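Local coordinates for transcriptional regulator, GntR family (PDB 3SXM), which is probably a DNA-binding transcription factor, represented here by its metal-free, all-helical, metal-binding FCD domain, at residues Arg95-Leu106 against Lys121-Glu132. The protein carries 3 engineered substitutions. Residues are numbered along the deposited sequence; the frame is centred on the assembly and turned at random.
Sequences RYVVSNREHKEL and KLKEHLKNVEAE
E102 reaches across from helix 96-111 to H125 and N128 of helix 115-135; the two run antiparallel, segment axes 9.9 Å apart at 168°, as a helical hairpin of the FCD domain. H125 ND1 donates to E102 OE1 over 2.7 Å, nearly along the C-O axis, with the ring almost perpendicular to the carboxylate. N128 ND2 gives the second bond, 3.0 Å to E102 OE2, from above the carboxylate plane. R95, at the N-cap position, closes the cluster with a salt bridge: its guanidinium grips the carboxylate end-on, NH1 to OE1 and NH2 to OE2. Each oxygen thus accepts two bonds, and in each case the R95 nitrogen and its partner from helix 115-135 come from opposite faces of the carboxylate plane. The arginine gets there because CG stands anti to its own N (chi1 -161°) and the chain runs extended to NE. With an alanine here instead of E102, the R95 guanidinium is likely to lose its carboxylate mate and the H125 ring to be freer to turn.

The bond from H125 ND1 to E102 OE1 holds one edge of the imidazole. H103 NE2 lies over one face of that ring, toward its rim, 3.4 Å from H125 NE2; the planes meet obliquely at 48°. H103 NE2 is hydrogen-bonded to H63, and H103 also lies beside D59. All four residues bind zinc in another structure of this protein; E102 is placed like a second-shell carboxylate, consistent with orienting H125 as a metal ligand, though the site holds no metal in this model.

Outward, N128 CB packs 3.4 Å from R95 NH2, while V129 CG2 touches NH1. A water links R95 NH2 to E132 OE1. At the far end the bent chain of K121 lays its CG against L106 CB, and L106 CD1 meets L122 CB. Two waters bridge K121 NZ and E105 OE1, which themselves form only a long salt bridge of 3.7 Å.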
loop_
_atom_site.group_PDB
_atom_site.type_symbol
_atom_site.label_atom_id
_atom_site.label_comp_id
_atom_site.label_asym_id
_atom_site.label_seq_id
_atom_site.Cartn_x
_atom_site.Cartn_y
_atom_site.Cartn_z
ATOM N N ARG A 95 14.102 -14.778 -15.074
ATOM C CA ARG A 95 12.890 -15.211 -15.758
ATOM C C ARG A 95 12.596 -14.448 -17.033
ATOM O O ARG A 95 11.422 -14.332 -17.405
ATOM C CB ARG A 95 11.846 -15.089 -14.649
ATOM C CG ARG A 95 10.621 -15.838 -14.849
ATOM C CD ARG A 95 9.778 -15.698 -13.583
ATOM N NE ARG A 95 8.492 -16.291 -13.837
ATOM C CZ ARG A 95 7.399 -15.597 -14.153
ATOM N NH1 ARG A 95 7.460 -14.276 -14.321
ATOM N NH2 ARG A 95 6.283 -16.270 -14.313
ATOM N N TYR A 96 13.592 -13.849 -17.667
ATOM C CA TYR A 96 13.345 -12.820 -18.700
ATOM C C TYR A 96 12.212 -13.026 -19.705
ATOM O O TYR A 96 11.338 -12.170 -19.903
ATOM C CB TYR A 96 14.669 -12.552 -19.457
ATOM C CG TYR A 96 15.858 -12.247 -18.597
ATOM C CD1 TYR A 96 15.785 -11.376 -17.535
ATOM C CD2 TYR A 96 17.066 -12.850 -18.842
ATOM C CE1 TYR A 96 16.874 -11.097 -16.735
ATOM C CE2 TYR A 96 18.181 -12.588 -18.044
ATOM C CZ TYR A 96 18.075 -11.708 -16.986
ATOM O OH TYR A 96 19.156 -11.435 -16.165
ATOM N N VAL A 97 12.201 -14.176 -20.347
ATOM C CA VAL A 97 11.236 -14.405 -21.401
ATOM C C VAL A 97 9.834 -14.362 -20.863
ATOM O O VAL A 97 8.955 -13.728 -21.455
ATOM C CB VAL A 97 11.532 -15.736 -22.077
ATOM C CG1 VAL A 97 10.354 -16.182 -22.972
ATOM C CG2 VAL A 97 12.793 -15.580 -22.895
ATOM N N VAL A 98 9.604 -15.076 -19.776
ATOM C CA VAL A 98 8.278 -15.176 -19.239
ATOM C C VAL A 98 7.833 -13.854 -18.593
ATOM O O VAL A 98 6.685 -13.451 -18.771
ATOM C CB VAL A 98 8.140 -16.359 -18.279
ATOM C CG1 VAL A 98 6.736 -16.376 -17.658
ATOM C CG2 VAL A 98 8.406 -17.653 -18.999
ATOM N N SER A 99 8.726 -13.147 -17.892
ATOM C CA SER A 99 8.320 -11.851 -17.313
ATOM C C SER A 99 8.059 -10.839 -18.422
ATOM O O SER A 99 7.106 -10.011 -18.306
ATOM C CB SER A 99 9.377 -11.361 -16.332
ATOM O OG SER A 99 9.279 -12.134 -15.150
ATOM N N ASN A 100 8.799 -10.921 -19.495
ATOM C CA ASN A 100 8.587 -9.996 -20.571
ATOM C C ASN A 100 7.220 -10.236 -21.211
ATOM O O ASN A 100 6.506 -9.302 -21.575
ATOM C CB ASN A 100 9.700 -10.109 -21.572
ATOM C CG ASN A 100 9.511 -9.203 -22.696
ATOM O OD1 ASN A 100 9.648 -7.996 -22.547
ATOM N ND2 ASN A 100 9.159 -9.761 -23.845
ATOM N N ARG A 101 6.848 -11.496 -21.345
ATOM C CA ARG A 101 5.561 -11.839 -21.901
ATOM C C ARG A 101 4.427 -11.338 -20.997
ATOM O O ARG A 101 3.436 -10.798 -21.477
ATOM C CB ARG A 101 5.485 -13.337 -22.090
ATOM C CG ARG A 101 4.409 -13.773 -23.004
ATOM C CD ARG A 101 4.324 -15.272 -22.964
ATOM N NE ARG A 101 5.268 -15.932 -23.851
ATOM C CZ ARG A 101 6.012 -16.977 -23.507
ATOM N NH1 ARG A 101 5.931 -17.464 -22.276
ATOM N NH2 ARG A 101 6.833 -17.527 -24.384
ATOM N N GLU A 102 4.571 -11.529 -19.693
ATOM C CA GLU A 102 3.566 -11.050 -18.724
ATOM C C GLU A 102 3.422 -9.536 -18.799
ATOM O O GLU A 102 2.308 -9.015 -18.754
ATOM C CB GLU A 102 3.911 -11.510 -17.308
ATOM C CG GLU A 102 3.746 -13.033 -17.106
ATOM C CD GLU A 102 4.395 -13.556 -15.802
ATOM O OE1 GLU A 102 5.160 -12.794 -15.145
ATOM O OE2 GLU A 102 4.114 -14.755 -15.529
ATOM N N HIS A 103 4.551 -8.850 -18.928
ATOM C CA HIS A 103 4.535 -7.384 -19.042
ATOM C C HIS A 103 3.881 -6.927 -20.319
ATOM O O HIS A 103 3.075 -5.970 -20.323
ATOM C CB HIS A 103 5.923 -6.807 -18.997
ATOM C CG HIS A 103 6.495 -6.807 -17.636
ATOM N ND1 HIS A 103 7.850 -6.845 -17.391
ATOM C CD2 HIS A 103 5.887 -6.819 -16.428
ATOM C CE1 HIS A 103 8.048 -6.862 -16.083
ATOM N NE2 HIS A 103 6.869 -6.809 -15.477
ATOM N N LYS A 104 4.213 -7.573 -21.420
ATOM C CA LYS A 104 3.569 -7.222 -22.666
ATOM C C LYS A 104 2.060 -7.294 -22.549
ATOM O O LYS A 104 1.351 -6.382 -23.027
ATOM C CB LYS A 104 4.046 -8.169 -23.786
ATOM C CG LYS A 104 3.452 -7.830 -25.140
ATOM C CD LYS A 104 3.831 -8.789 -26.261
ATOM C CE LYS A 104 2.974 -8.455 -27.511
ATOM N NZ LYS A 104 3.194 -9.360 -28.644
ATOM N N GLU A 105 1.539 -8.379 -21.981
ATOM C CA GLU A 105 0.122 -8.593 -21.845
ATOM C C GLU A 105 -0.520 -7.666 -20.821
ATOM O O GLU A 105 -1.637 -7.165 -21.071
ATOM C CB GLU A 105 -0.145 -10.083 -21.592
ATOM C CG GLU A 105 0.210 -10.879 -22.870
ATOM C CD GLU A 105 0.102 -12.365 -22.745
ATOM O OE1 GLU A 105 0.159 -12.927 -21.631
ATOM O OE2 GLU A 105 -0.016 -12.967 -23.838
ATOM N N LEU A 106 0.196 -7.405 -19.749
ATOM C CA LEU A 106 -0.288 -6.413 -18.764
ATOM C C LEU A 106 -0.481 -5.065 -19.458
ATOM O O LEU A 106 -1.505 -4.381 -19.285
ATOM C CB LEU A 106 0.720 -6.307 -17.633
ATOM C CG LEU A 106 0.543 -5.175 -16.613
ATOM C CD1 LEU A 106 -0.798 -5.236 -15.952
ATOM C CD2 LEU A 106 1.622 -5.260 -15.593
ATOM N N LYS A 121 -3.507 -9.246 -13.851
ATOM C CA LYS A 121 -2.231 -9.634 -14.465
ATOM C C LYS A 121 -1.030 -9.160 -13.640
ATOM O O LYS A 121 -0.027 -9.870 -13.549
ATOM C CB LYS A 121 -2.109 -9.097 -15.904
ATOM C CG LYS A 121 -0.960 -9.673 -16.726
ATOM C CD LYS A 121 -1.233 -11.200 -17.017
ATOM C CE LYS A 121 -0.260 -11.836 -17.940
ATOM N NZ LYS A 121 -0.603 -13.316 -17.991
ATOM N N LEU A 122 -1.114 -7.971 -13.065
ATOM C CA LEU A 122 -0.068 -7.465 -12.220
ATOM C C LEU A 122 0.110 -8.399 -10.991
ATOM O O LEU A 122 1.236 -8.764 -10.640
ATOM C CB LEU A 122 -0.347 -5.999 -11.841
ATOM C CG LEU A 122 0.645 -5.423 -10.811
ATOM C CD1 LEU A 122 2.063 -5.488 -11.287
ATOM C CD2 LEU A 122 0.325 -3.970 -10.486
ATOM N N LYS A 123 -0.983 -8.758 -10.336
ATOM C CA LYS A 123 -0.957 -9.642 -9.158
ATOM C C LYS A 123 -0.386 -10.992 -9.586
ATOM O O LYS A 123 0.457 -11.536 -8.897
ATOM C CB LYS A 123 -2.340 -9.840 -8.556
ATOM C CG LYS A 123 -2.866 -8.601 -7.837
ATOM C CD LYS A 123 -4.276 -8.868 -7.328
ATOM C CE LYS A 123 -4.803 -7.668 -6.600
ATOM N NZ LYS A 123 -6.249 -7.778 -6.200
ATOM N N GLU A 124 -0.845 -11.515 -10.705
ATOM C CA GLU A 124 -0.343 -12.809 -11.198
ATOM C C GLU A 124 1.145 -12.749 -11.446
ATOM O O GLU A 124 1.880 -13.682 -11.091
ATOM C CB GLU A 124 -1.067 -13.209 -12.495
ATOM C CG GLU A 124 -2.528 -13.531 -12.303
ATOM C CD GLU A 124 -3.281 -13.600 -13.649
ATOM O OE1 GLU A 124 -2.603 -13.564 -14.720
ATOM O OE2 GLU A 124 -4.544 -13.701 -13.615
ATOM N N HIS A 125 1.614 -11.666 -12.077
ATOM C CA HIS A 125 3.016 -11.507 -12.356
ATOM C C HIS A 125 3.839 -11.554 -11.078
ATOM O O HIS A 125 4.857 -12.271 -10.974
ATOM C CB HIS A 125 3.258 -10.190 -13.094
ATOM C CG HIS A 125 4.679 -9.761 -13.108
ATOM N ND1 HIS A 125 5.626 -10.399 -13.889
ATOM C CD2 HIS A 125 5.348 -8.839 -12.382
ATOM C CE1 HIS A 125 6.802 -9.853 -13.675
ATOM N NE2 HIS A 125 6.669 -8.912 -12.759
ATOM N N LEU A 126 3.425 -10.786 -10.078
ATOM C CA LEU A 126 4.206 -10.700 -8.869
ATOM C C LEU A 126 4.147 -12.004 -8.090
ATOM O O LEU A 126 5.192 -12.418 -7.549
ATOM C CB LEU A 126 3.699 -9.483 -8.038
ATOM C CG LEU A 126 4.011 -8.107 -8.665
ATOM C CD1 LEU A 126 3.294 -6.993 -7.916
ATOM C CD2 LEU A 126 5.541 -7.831 -8.697
ATOM N N LYS A 127 3.000 -12.668 -8.034
ATOM C CA LYS A 127 2.889 -13.955 -7.345
ATOM C C LYS A 127 3.684 -15.029 -8.080
ATOM O O LYS A 127 4.242 -15.917 -7.447
ATOM C CB LYS A 127 1.463 -14.382 -7.086
ATOM C CG LYS A 127 0.760 -13.377 -6.186
ATOM C CD LYS A 127 -0.258 -13.959 -5.265
ATOM C CE LYS A 127 -1.062 -12.849 -4.608
ATOM N NZ LYS A 127 -1.858 -13.244 -3.402
ATOM N N ASN A 128 3.744 -14.925 -9.399
ATOM C CA ASN A 128 4.489 -15.915 -10.211
ATOM C C ASN A 128 5.969 -15.738 -9.994
ATOM O O ASN A 128 6.682 -16.753 -9.817
ATOM C CB ASN A 128 4.174 -15.738 -11.708
ATOM C CG ASN A 128 2.811 -16.310 -12.122
ATOM O OD1 ASN A 128 2.157 -17.033 -11.382
ATOM N ND2 ASN A 128 2.412 -16.008 -13.348
ATOM N N VAL A 129 6.455 -14.498 -10.010
ATOM C CA VAL A 129 7.841 -14.172 -9.695
ATOM C C VAL A 129 8.198 -14.722 -8.309
ATOM O O VAL A 129 9.209 -15.408 -8.127
ATOM C CB VAL A 129 8.069 -12.674 -9.822
ATOM C CG1 VAL A 129 9.311 -12.226 -9.135
ATOM C CG2 VAL A 129 8.042 -12.286 -11.296
ATOM N N GLU A 130 7.352 -14.450 -7.339
ATOM C CA GLU A 130 7.548 -14.900 -5.976
ATOM C C GLU A 130 7.706 -16.416 -5.936
ATOM O O GLU A 130 8.672 -16.919 -5.341
ATOM C CB GLU A 130 6.371 -14.463 -5.102
ATOM C CG GLU A 130 6.464 -14.881 -3.662
ATOM C CD GLU A 130 5.277 -14.396 -2.883
ATOM O OE1 GLU A 130 4.140 -14.447 -3.407
ATOM O OE2 GLU A 130 5.485 -13.884 -1.784
ATOM N N ALA A 131 6.762 -17.124 -6.520
ATOM C CA ALA A 131 6.738 -18.569 -6.442
ATOM C C ALA A 131 7.995 -19.145 -7.072
ATOM O O ALA A 131 8.579 -20.113 -6.541
ATOM C CB ALA A 131 5.464 -19.118 -7.096
ATOM N N GLU A 132 8.400 -18.600 -8.210
ATOM C CA GLU A 132 9.543 -19.160 -8.910
ATOM C C GLU A 132 10.827 -18.840 -8.177
ATOM O O GLU A 132 11.764 -19.646 -8.153
ATOM C CB GLU A 132 9.601 -18.597 -10.338
ATOM C CG GLU A 132 8.582 -19.068 -11.251
ATOM C CD GLU A 132 9.217 -19.798 -12.427
ATOM O OE1 GLU A 132 8.600 -20.756 -12.933
ATOM O OE2 GLU A 132 10.345 -19.425 -12.828
HETATM O O HOH W 1 5.790 -19.254 -13.528
HETATM O O HOH W 2 -1.963 -13.866 -20.439
HETATM O O HOH W 3 1.709 -13.706 -19.622
#